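Protein argonaute (Aquifex aeolicus, PDB 1YVU) cleaves target RNA using short single-stranded DNA guides to find the complementary strand, in a divalent-metal-dependent reaction carried out by its RNase H-like PIWI domain. Local coordinates at residues Thr19-Phe24 with Glu56-Gly61; Phe43-Leu48 with Tyr69-Asn74; Asp103-Thr108 with Lys296-Tyr301. All blocks are in the same frame, centred on the assembly; numbering follows the deposited sequence.

How the contacts relate
Contact 1 is the buried one, and contacts 2 and 3 are only partly buried. Contacts 1 and 2 both lie in the N-terminal domain and touch each other, with F24 against Y69 and L48 against A60 and G61. Contact 1 combines backbone hydrogen bonds with aromatic packing. Contact 2 sets the end of helix 32-46 on strand 69-72 through polar and aromatic side chains. Contact 3 is apolar and leaves the domain, joining residues 103-108 to linker L2. It meets contact 2 where F43 packs on D103 and T106, whereas contacts 1 and 3, with centres about 17 Å apart, do not touch.

Contact 1 of 3, residues Thr19-Phe24 with Glu56-Gly61; sequences TTFTVF and EFWCAG
The ring of F21 lies flat on A60, whose CA is 3.8 Å from the ring centroid and almost on the ring normal, while CB of W58 comes to the ring's edge. F24 O lies in the plane of the F57 ring, at its edge. W58 carries V23 on one face: V23 CG2 sits 4.3 Å from the centroid of the six-membered ring in a CH-pi contact, while CG1, anti to the backbone N (chi1 -168°), lies toward NE1 and meets E56 CB at 3.7 Å; a beta-branched residue thus serves two neighbours. Within its strand W58 NE1 donates to the anti lone pair of E56 OE1, tilted out of the indole plane. C59 SG stands at the edge of the F24 ring, 3.8 Å from CD1, in a sulfur-aromatic contact. A serine in place of F21 would probably uncover A60 and deprive F88, whose ring is nearly parallel to that of F21, of an aromatic neighbour.

The backbones join beside these groups. T22 N donates to C59 O, and C59 N to T22 O at 2.9 Å; farther on, F57 N reaches F24 O almost straight (170°), with a weak return bond from F24 N. T22 OG1 adds a bond to G61 O, in the carbonyl plane. G61 suits its place because its positive phi would jam a CB against the preceding carbonyl oxygen. This is a short antiparallel pairing with a single bridge at the hydrogen-bonded pair T22-C59, continued by the F24-F57 bonds, with an inverse gamma turn at A60, within the argonaute N-terminal domain.

Contact 2 of 3, residues Phe43-Leu48 with Tyr69-Asn74; sequences FLQTGL and YLTLSN
The ring of Y69 packs against the last turn of helix 32-46, and this is the close side of the contact. Q45 CB lies 3.7 Å from Y69 CE2, and T46 crosses the tyrosine at about a right angle, its backbone N at the ring edge. With T46 OG1 beside the backbone N (chi1 -53°), the hydroxyl bonds to V42 O one turn back and also approaches the Y69 ring obliquely, 3.2 Å from Y69 OH. A threonine suits this position, since its hydroxyl is satisfied within the helix while CB and CG2 pack against the tyrosine hydroxyl. Y69 also meets the ring of F24 and rests on V63.

The arrangement is a helix end laid on strand 69-72, an outer strand of a three-stranded antiparallel sheet. G47, with positive phi, ends the helix, its N bonded to F43 O.

The other side is looser, with Q45 and L70 at the surface and T71 buried. Q45 reaches out with an extended chain, and its NE2 makes a weak hydrogen bond to L70 O at 3.5 Å. NE2 also comes to 3.5 Å from CG2 of T71, whose side chain packs on V38 and R41 of helix 32-46 as well.

Contact 3 of 3, residues Asp103-Thr108 with Lys296-Tyr301; sequences DFLTKT and KALRDY
F104 faces L298 with CA atoms 7.5 Å apart, and T108 approaches A297 more closely, at 6.5 Å between CA atoms. Both segments lie toward the C-terminal ends of their helices, 94-107 of the N-terminal domain and 280-299 of linker L2. In the first, F104 O accepts from both T108 N and T108 OG1, which reach it from opposite faces of the carbonyl plane; the hydroxyl bond is 2.6 Å long. A threonine suits this place because its hydroxyl is spent on its own helix while its methyl is turned to the neighbour. With OG1 beside the backbone N (chi1 -38°) and CG2 anti to it, that methyl meets CB of A297 at 3.7 Å, and the small alanine allows the two chains to come close.

L298 is the central apolar piece. Its branches divide the work: CD2 lies 3.8 Å from F104 CB and also touches T108 OG1, while CD1 meets L105 CD2 at 3.9 Å, the L105 and L298 side chains crossing at about a right angle. Beyond it, F104 CE2 comes to 3.6 Å from Y301 CB. The two rings meet obliquely, with planes at 59°. No hydrogen bond crosses the contact, which rests on apolar surfaces.

Around the contact, V110 of helix 110-126 packs on L105 and A297, and W303 of strand 303-305 meets the F104 ring edge-to-face. D103, the residue before F104, ties helix 94-107 to helix 32-46 by a salt bridge to R39 and by packing on F43.

Contact 1 of 3, residues Thr19-Phe24 with Glu56-Gly61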
loop_
_atom_site.group_PDB
_atom_site.type_symbol
_atom_site.label_atom_id
_atom_site.label_comp_id
_atom_site.label_asym_id
_atom_site.label_seq_id
_atom_site.Cartn_x
_atom_site.Cartn_y
_atom_site.Cartn_z
ATOM N N THR A 19 5.589 30.318 26.190
ATOM C CA THR A 19 4.587 30.321 25.116
ATOM C C THR A 19 4.844 31.360 23.998
ATOM O O THR A 19 3.986 31.580 23.140
ATOM C CB THR A 19 3.155 30.502 25.732
ATOM O OG1 THR A 19 3.142 29.988 27.070
ATOM C CG2 THR A 19 2.126 29.715 24.955
ATOM N N THR A 20 6.035 31.969 24.001
ATOM C CA THR A 20 6.420 32.980 23.004
ATOM C C THR A 20 6.970 32.343 21.721
ATOM O O THR A 20 7.899 31.516 21.758
ATOM C CB THR A 20 7.450 34.010 23.559
ATOM O OG1 THR A 20 7.150 34.317 24.931
ATOM C CG2 THR A 20 7.378 35.304 22.746
ATOM N N PHE A 21 6.320 32.713 20.607
ATOM C CA PHE A 21 6.597 32.249 19.231
ATOM C C PHE A 21 6.834 33.380 18.214
ATOM O O PHE A 21 6.050 34.337 18.148
ATOM C CB PHE A 21 5.402 31.427 18.688
ATOM C CG PHE A 21 5.403 29.979 19.071
ATOM C CD1 PHE A 21 5.643 29.562 20.401
ATOM C CD2 PHE A 21 5.100 29.018 18.110
ATOM C CE1 PHE A 21 5.573 28.205 20.778
ATOM C CE2 PHE A 21 5.027 27.643 18.463
ATOM C CZ PHE A 21 5.262 27.237 19.806
ATOM N N THR A 22 7.839 33.191 17.354
ATOM C CA THR A 22 8.171 34.141 16.297
ATOM C C THR A 22 7.489 33.767 14.956
ATOM O O THR A 22 7.681 32.671 14.417
ATOM C CB THR A 22 9.703 34.250 16.124
ATOM O OG1 THR A 22 10.298 34.498 17.401
ATOM C CG2 THR A 22 10.073 35.402 15.192
ATOM N N VAL A 23 6.678 34.690 14.446
ATOM C CA VAL A 23 5.948 34.499 13.191
ATOM C C VAL A 23 6.757 35.011 11.994
ATOM O O VAL A 23 7.507 35.992 12.091
ATOM C CB VAL A 23 4.552 35.215 13.215
ATOM C CG1 VAL A 23 3.692 34.768 12.048
ATOM C CG2 VAL A 23 3.828 34.941 14.521
ATOM N N PHE A 24 6.621 34.283 10.882
ATOM C CA PHE A 24 7.273 34.571 9.607
ATOM C C PHE A 24 6.268 34.395 8.460
ATOM O O PHE A 24 5.692 33.323 8.323
ATOM C CB PHE A 24 8.505 33.670 9.381
ATOM C CG PHE A 24 9.699 34.023 10.239
ATOM C CD1 PHE A 24 10.046 33.233 11.339
ATOM C CD2 PHE A 24 10.444 35.193 9.992
ATOM C CE1 PHE A 24 11.127 33.607 12.199
ATOM C CE2 PHE A 24 11.528 35.580 10.848
ATOM C CZ PHE A 24 11.859 34.787 11.949
ATOM N N GLU A 56 1.343 31.865 7.595
ATOM C CA GLU A 56 2.288 32.262 8.620
ATOM C C GLU A 56 3.084 31.069 9.155
ATOM O O GLU A 56 2.506 30.050 9.492
ATOM C CB GLU A 56 1.503 32.948 9.761
ATOM C CG GLU A 56 0.653 34.200 9.337
ATOM C CD GLU A 56 -0.278 34.768 10.440
ATOM O OE1 GLU A 56 -0.248 34.288 11.594
ATOM O OE2 GLU A 56 -1.047 35.715 10.139
ATOM N N PHE A 57 4.405 31.205 9.240
ATOM C CA PHE A 57 5.280 30.153 9.751
ATOM C C PHE A 57 5.682 30.438 11.193
ATOM O O PHE A 57 6.631 31.175 11.468
ATOM C CB PHE A 57 6.528 29.989 8.879
ATOM C CG PHE A 57 6.235 29.505 7.493
ATOM C CD1 PHE A 57 5.683 30.380 6.533
ATOM C CD2 PHE A 57 6.472 28.170 7.137
ATOM C CE1 PHE A 57 5.365 29.931 5.233
ATOM C CE2 PHE A 57 6.161 27.704 5.842
ATOM C CZ PHE A 57 5.603 28.586 4.886
ATOM N N TRP A 58 4.975 29.793 12.113
ATOM C CA TRP A 58 5.196 29.951 13.546
ATOM C C TRP A 58 6.387 29.142 14.069
ATOM O O TRP A 58 6.439 27.943 13.894
ATOM C CB TRP A 58 3.919 29.560 14.300
ATOM C CG TRP A 58 2.698 30.474 14.093
ATOM C CD1 TRP A 58 2.130 30.836 12.908
ATOM C CD2 TRP A 58 1.949 31.156 15.121
ATOM N NE1 TRP A 58 1.085 31.707 13.121
ATOM C CE2 TRP A 58 0.952 31.928 14.470
ATOM C CE3 TRP A 58 2.029 31.197 16.540
ATOM C CZ2 TRP A 58 0.038 32.747 15.186
ATOM C CZ3 TRP A 58 1.111 32.019 17.264
ATOM C CH2 TRP A 58 0.135 32.778 16.576
ATOM N N CYS A 59 7.318 29.807 14.743
ATOM C CA CYS A 59 8.504 29.144 15.282
ATOM C C CYS A 59 8.569 29.180 16.806
ATOM O O CYS A 59 8.397 30.223 17.401
ATOM C CB CYS A 59 9.753 29.769 14.682
ATOM S SG CYS A 59 9.712 29.758 12.904
ATOM N N ALA A 60 8.918 28.053 17.417
ATOM C CA ALA A 60 8.994 27.897 18.872
ATOM C C ALA A 60 10.128 28.538 19.672
ATOM O O ALA A 60 11.084 27.865 20.049
ATOM C CB ALA A 60 8.874 26.421 19.223
ATOM N N GLY A 61 9.961 29.809 20.012
ATOM C CA GLY A 61 10.967 30.513 20.787
ATOM C C GLY A 61 11.424 31.827 20.193
ATOM O O GLY A 61 10.915 32.277 19.162
#

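Contact 2 of 3, residues Phe43-Leu48 with Tyr69-Asn74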
loop_
_atom_site.group_PDB
_atom_site.type_symbol
_atom_site.label_atom_id
_atom_site.label_comp_id
_atom_site.label_asym_id
_atom_site.label_seq_id
_atom_site.Cartn_x
_atom_site.Cartn_y
_atom_site.Cartn_z
ATOM N N PHE A 43 12.846 25.858 9.781
ATOM C CA PHE A 43 13.323 25.136 10.946
ATOM C C PHE A 43 14.874 24.944 10.875
ATOM O O PHE A 43 15.551 25.034 11.894
ATOM C CB PHE A 43 12.506 23.820 11.046
ATOM C CG PHE A 43 13.133 22.732 11.890
ATOM C CD1 PHE A 43 13.455 22.942 13.257
ATOM C CD2 PHE A 43 13.436 21.485 11.296
ATOM C CE1 PHE A 43 14.079 21.929 14.021
ATOM C CE2 PHE A 43 14.061 20.454 12.047
ATOM C CZ PHE A 43 14.384 20.681 13.411
ATOM N N LEU A 44 15.432 24.772 9.676
ATOM C CA LEU A 44 16.882 24.587 9.529
ATOM C C LEU A 44 17.747 25.814 9.833
ATOM O O LEU A 44 18.722 25.710 10.591
ATOM C CB LEU A 44 17.224 24.063 8.132
ATOM C CG LEU A 44 16.855 22.636 7.716
ATOM C CD1 LEU A 44 17.553 22.375 6.395
ATOM C CD2 LEU A 44 17.289 21.597 8.746
ATOM N N GLN A 45 17.371 26.966 9.251
ATOM C CA GLN A 45 18.073 28.255 9.419
ATOM C C GLN A 45 17.913 28.875 10.804
ATOM O O GLN A 45 18.859 29.467 11.346
ATOM C CB GLN A 45 17.633 29.251 8.347
ATOM C CG GLN A 45 18.339 29.038 7.021
ATOM C CD GLN A 45 18.414 30.295 6.170
ATOM O OE1 GLN A 45 18.663 31.397 6.672
ATOM N NE2 GLN A 45 18.228 30.124 4.862
ATOM N N THR A 46 16.722 28.679 11.372
ATOM C CA THR A 46 16.341 29.149 12.707
ATOM C C THR A 46 16.963 28.235 13.754
ATOM O O THR A 46 17.839 28.644 14.516
ATOM C CB THR A 46 14.788 29.128 12.904
ATOM O OG1 THR A 46 14.151 29.845 11.838
ATOM C CG2 THR A 46 14.391 29.784 14.177
ATOM N N GLY A 47 16.506 26.991 13.756
ATOM C CA GLY A 47 16.990 26.016 14.709
ATOM C C GLY A 47 15.924 25.749 15.744
ATOM O O GLY A 47 16.139 24.956 16.657
ATOM N N LEU A 48 14.785 26.431 15.613
ATOM C CA LEU A 48 13.665 26.282 16.541
ATOM C C LEU A 48 12.496 25.627 15.825
ATOM O O LEU A 48 12.217 25.970 14.671
ATOM C CB LEU A 48 13.201 27.657 17.069
ATOM C CG LEU A 48 14.138 28.552 17.893
ATOM C CD1 LEU A 48 13.657 29.964 17.852
ATOM C CD2 LEU A 48 14.272 28.067 19.326
ATOM N N TYR A 69 14.463 36.198 6.381
ATOM C CA TYR A 69 14.874 34.825 6.143
ATOM C C TYR A 69 14.906 34.568 4.652
ATOM O O TYR A 69 13.879 34.650 3.978
ATOM C CB TYR A 69 13.917 33.872 6.845
ATOM C CG TYR A 69 14.382 33.487 8.215
ATOM C CD1 TYR A 69 14.503 34.450 9.237
ATOM C CD2 TYR A 69 14.784 32.169 8.492
ATOM C CE1 TYR A 69 15.031 34.116 10.517
ATOM C CE2 TYR A 69 15.311 31.811 9.768
ATOM C CZ TYR A 69 15.432 32.793 10.772
ATOM O OH TYR A 69 15.943 32.486 12.011
ATOM N N LEU A 70 16.106 34.272 4.155
ATOM C CA LEU A 70 16.330 34.042 2.736
ATOM C C LEU A 70 16.604 32.563 2.450
ATOM O O LEU A 70 17.718 32.168 2.104
ATOM C CB LEU A 70 17.479 34.953 2.228
ATOM C CG LEU A 70 17.523 36.473 2.542
ATOM C CD1 LEU A 70 18.943 36.996 2.375
ATOM C CD2 LEU A 70 16.532 37.301 1.707
ATOM N N THR A 71 15.580 31.738 2.621
ATOM C CA THR A 71 15.690 30.302 2.365
ATOM C C THR A 71 15.678 30.000 0.856
ATOM O O THR A 71 14.959 30.636 0.092
ATOM C CB THR A 71 14.581 29.476 3.132
ATOM O OG1 THR A 71 13.271 29.980 2.844
ATOM C CG2 THR A 71 14.800 29.537 4.628
ATOM N N LEU A 72 16.543 29.087 0.434
ATOM C CA LEU A 72 16.638 28.698 -0.973
ATOM C C LEU A 72 16.130 27.269 -1.157
ATOM O O LEU A 72 16.657 26.350 -0.541
ATOM C CB LEU A 72 18.097 28.788 -1.435
ATOM C CG LEU A 72 18.482 28.264 -2.825
ATOM C CD1 LEU A 72 18.213 29.328 -3.855
ATOM C CD2 LEU A 72 19.955 27.869 -2.839
ATOM N N SER A 73 15.165 27.072 -2.049
ATOM C CA SER A 73 14.601 25.741 -2.292
ATOM C C SER A 73 15.370 24.864 -3.317
ATOM O O SER A 73 16.419 25.270 -3.837
ATOM C CB SER A 73 13.098 25.858 -2.632
ATOM O OG SER A 73 12.861 26.606 -3.812
ATOM N N ASN A 74 14.863 23.644 -3.544
ATOM C CA ASN A 74 15.420 22.662 -4.479
ATOM C C ASN A 74 15.384 23.185 -5.895
ATOM O O ASN A 74 16.311 22.941 -6.661
ATOM C CB ASN A 74 14.630 21.355 -4.434
ATOM C CG ASN A 74 14.726 20.668 -3.098
ATOM O OD1 ASN A 74 15.822 20.427 -2.592
ATOM N ND2 ASN A 74 13.577 20.345 -2.508
#

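Contact 3 of 3, residues Asp103-Thr108 with Lys296-Tyr301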
loop_
_atom_site.group_PDB
_atom_site.type_symbol
_atom_site.label_atom_id
_atom_site.label_comp_id
_atom_site.label_asym_id
_atom_site.label_seq_id
_atom_site.Cartn_x
_atom_site.Cartn_y
_atom_site.Cartn_z
ATOM N N ASP A 103 9.939 18.079 14.803
ATOM C CA ASP A 103 11.097 18.951 14.905
ATOM C C ASP A 103 11.683 18.938 16.303
ATOM O O ASP A 103 12.824 19.329 16.514
ATOM C CB ASP A 103 10.716 20.372 14.481
ATOM C CG ASP A 103 10.366 20.486 12.970
ATOM O OD1 ASP A 103 10.550 19.503 12.193
ATOM O OD2 ASP A 103 9.907 21.580 12.555
ATOM N N PHE A 104 10.890 18.485 17.262
ATOM C CA PHE A 104 11.383 18.374 18.621
ATOM C C PHE A 104 12.193 17.105 18.735
ATOM O O PHE A 104 13.260 17.125 19.318
ATOM C CB PHE A 104 10.246 18.361 19.624
ATOM C CG PHE A 104 9.916 19.702 20.154
ATOM C CD1 PHE A 104 8.855 20.423 19.627
ATOM C CD2 PHE A 104 10.682 20.261 21.187
ATOM C CE1 PHE A 104 8.542 21.694 20.113
ATOM C CE2 PHE A 104 10.379 21.539 21.690
ATOM C CZ PHE A 104 9.305 22.260 21.150
ATOM N N LEU A 105 11.723 16.032 18.090
ATOM C CA LEU A 105 12.399 14.719 18.081
ATOM C C LEU A 105 13.760 14.804 17.397
ATOM O O LEU A 105 14.672 14.005 17.649
ATOM C CB LEU A 105 11.543 13.698 17.323
ATOM C CG LEU A 105 10.089 13.568 17.747
ATOM C CD1 LEU A 105 9.463 12.480 16.946
ATOM C CD2 LEU A 105 9.986 13.262 19.240
ATOM N N THR A 106 13.852 15.791 16.516
ATOM C CA THR A 106 15.029 16.062 15.733
ATOM C C THR A 106 15.994 16.913 16.523
ATOM O O THR A 106 17.088 16.467 16.798
ATOM C CB THR A 106 14.623 16.731 14.406
ATOM O OG1 THR A 106 13.899 15.776 13.607
ATOM C CG2 THR A 106 15.846 17.262 13.644
ATOM N N LYS A 107 15.567 18.111 16.925
ATOM C CA LYS A 107 16.399 19.040 17.706
ATOM C C LYS A 107 16.860 18.499 19.070
ATOM O O LYS A 107 17.918 18.911 19.551
ATOM C CB LYS A 107 15.709 20.413 17.831
ATOM C CG LYS A 107 16.603 21.580 18.339
ATOM C CD LYS A 107 17.957 21.727 17.584
ATOM C CE LYS A 107 18.750 22.916 18.123
ATOM N NZ LYS A 107 20.152 22.932 17.641
ATOM N N THR A 108 16.119 17.533 19.631
ATOM C CA THR A 108 16.464 16.907 20.916
ATOM C C THR A 108 17.197 15.598 20.650
ATOM O O THR A 108 17.552 14.874 21.582
ATOM C CB THR A 108 15.218 16.633 21.793
ATOM O OG1 THR A 108 14.298 17.712 21.631
ATOM C CG2 THR A 108 15.584 16.609 23.270
ATOM N N LYS A 296 11.067 12.047 28.339
ATOM C CA LYS A 296 12.184 12.603 29.143
ATOM C C LYS A 296 12.659 13.859 28.419
ATOM O O LYS A 296 12.754 14.975 28.975
ATOM C CB LYS A 296 13.405 11.665 29.160
ATOM C CG LYS A 296 13.503 10.618 30.244
ATOM C CD LYS A 296 14.978 10.172 30.378
ATOM C CE LYS A 296 15.152 9.149 31.499
ATOM N NZ LYS A 296 16.530 9.146 32.070
ATOM N N ALA A 297 12.847 13.627 27.124
ATOM C CA ALA A 297 13.339 14.582 26.172
ATOM C C ALA A 297 12.441 15.757 25.904
ATOM O O ALA A 297 12.940 16.812 25.496
ATOM C CB ALA A 297 13.618 13.862 24.886
ATOM N N LEU A 298 11.127 15.568 26.100
ATOM C CA LEU A 298 10.147 16.612 25.790
ATOM C C LEU A 298 9.194 17.200 26.861
ATOM O O LEU A 298 8.509 18.203 26.593
ATOM C CB LEU A 298 9.354 16.200 24.540
ATOM C CG LEU A 298 9.975 15.642 23.240
ATOM C CD1 LEU A 298 8.934 15.650 22.167
ATOM C CD2 LEU A 298 11.157 16.434 22.738
ATOM N N ARG A 299 9.187 16.617 28.065
ATOM C CA ARG A 299 8.353 17.058 29.212
ATOM C C ARG A 299 8.659 18.503 29.603
ATOM O O ARG A 299 7.780 19.280 29.971
ATOM C CB ARG A 299 8.675 16.197 30.438
ATOM C CG ARG A 299 7.503 15.538 31.162
ATOM C CD ARG A 299 8.015 14.845 32.445
ATOM N NE ARG A 299 8.941 13.711 32.210
ATOM C CZ ARG A 299 10.068 13.440 32.894
ATOM N NH1 ARG A 299 10.501 14.222 33.888
ATOM N NH2 ARG A 299 10.703 12.292 32.679
ATOM N N ASP A 300 9.948 18.817 29.522
ATOM C CA ASP A 300 10.507 20.121 29.850
ATOM C C ASP A 300 10.161 21.152 28.784
ATOM O O ASP A 300 10.135 22.358 29.042
ATOM C CB ASP A 300 12.027 19.973 30.009
ATOM C CG ASP A 300 12.418 19.082 31.212
ATOM O OD1 ASP A 300 11.531 18.639 31.984
ATOM O OD2 ASP A 300 13.632 18.851 31.413
ATOM N N TYR A 301 9.778 20.648 27.615
ATOM C CA TYR A 301 9.436 21.491 26.471
ATOM C C TYR A 301 7.941 21.715 26.369
ATOM O O TYR A 301 7.466 22.490 25.533
ATOM C CB TYR A 301 10.049 20.893 25.205
ATOM C CG TYR A 301 11.567 20.886 25.287
ATOM C CD1 TYR A 301 12.255 19.822 25.900
ATOM C CD2 TYR A 301 12.326 22.006 24.860
ATOM C CE1 TYR A 301 13.666 19.871 26.105
ATOM C CE2 TYR A 301 13.749 22.063 25.058
ATOM C CZ TYR A 301 14.400 20.996 25.690
ATOM O OH TYR A 301 15.745 21.081 25.973
#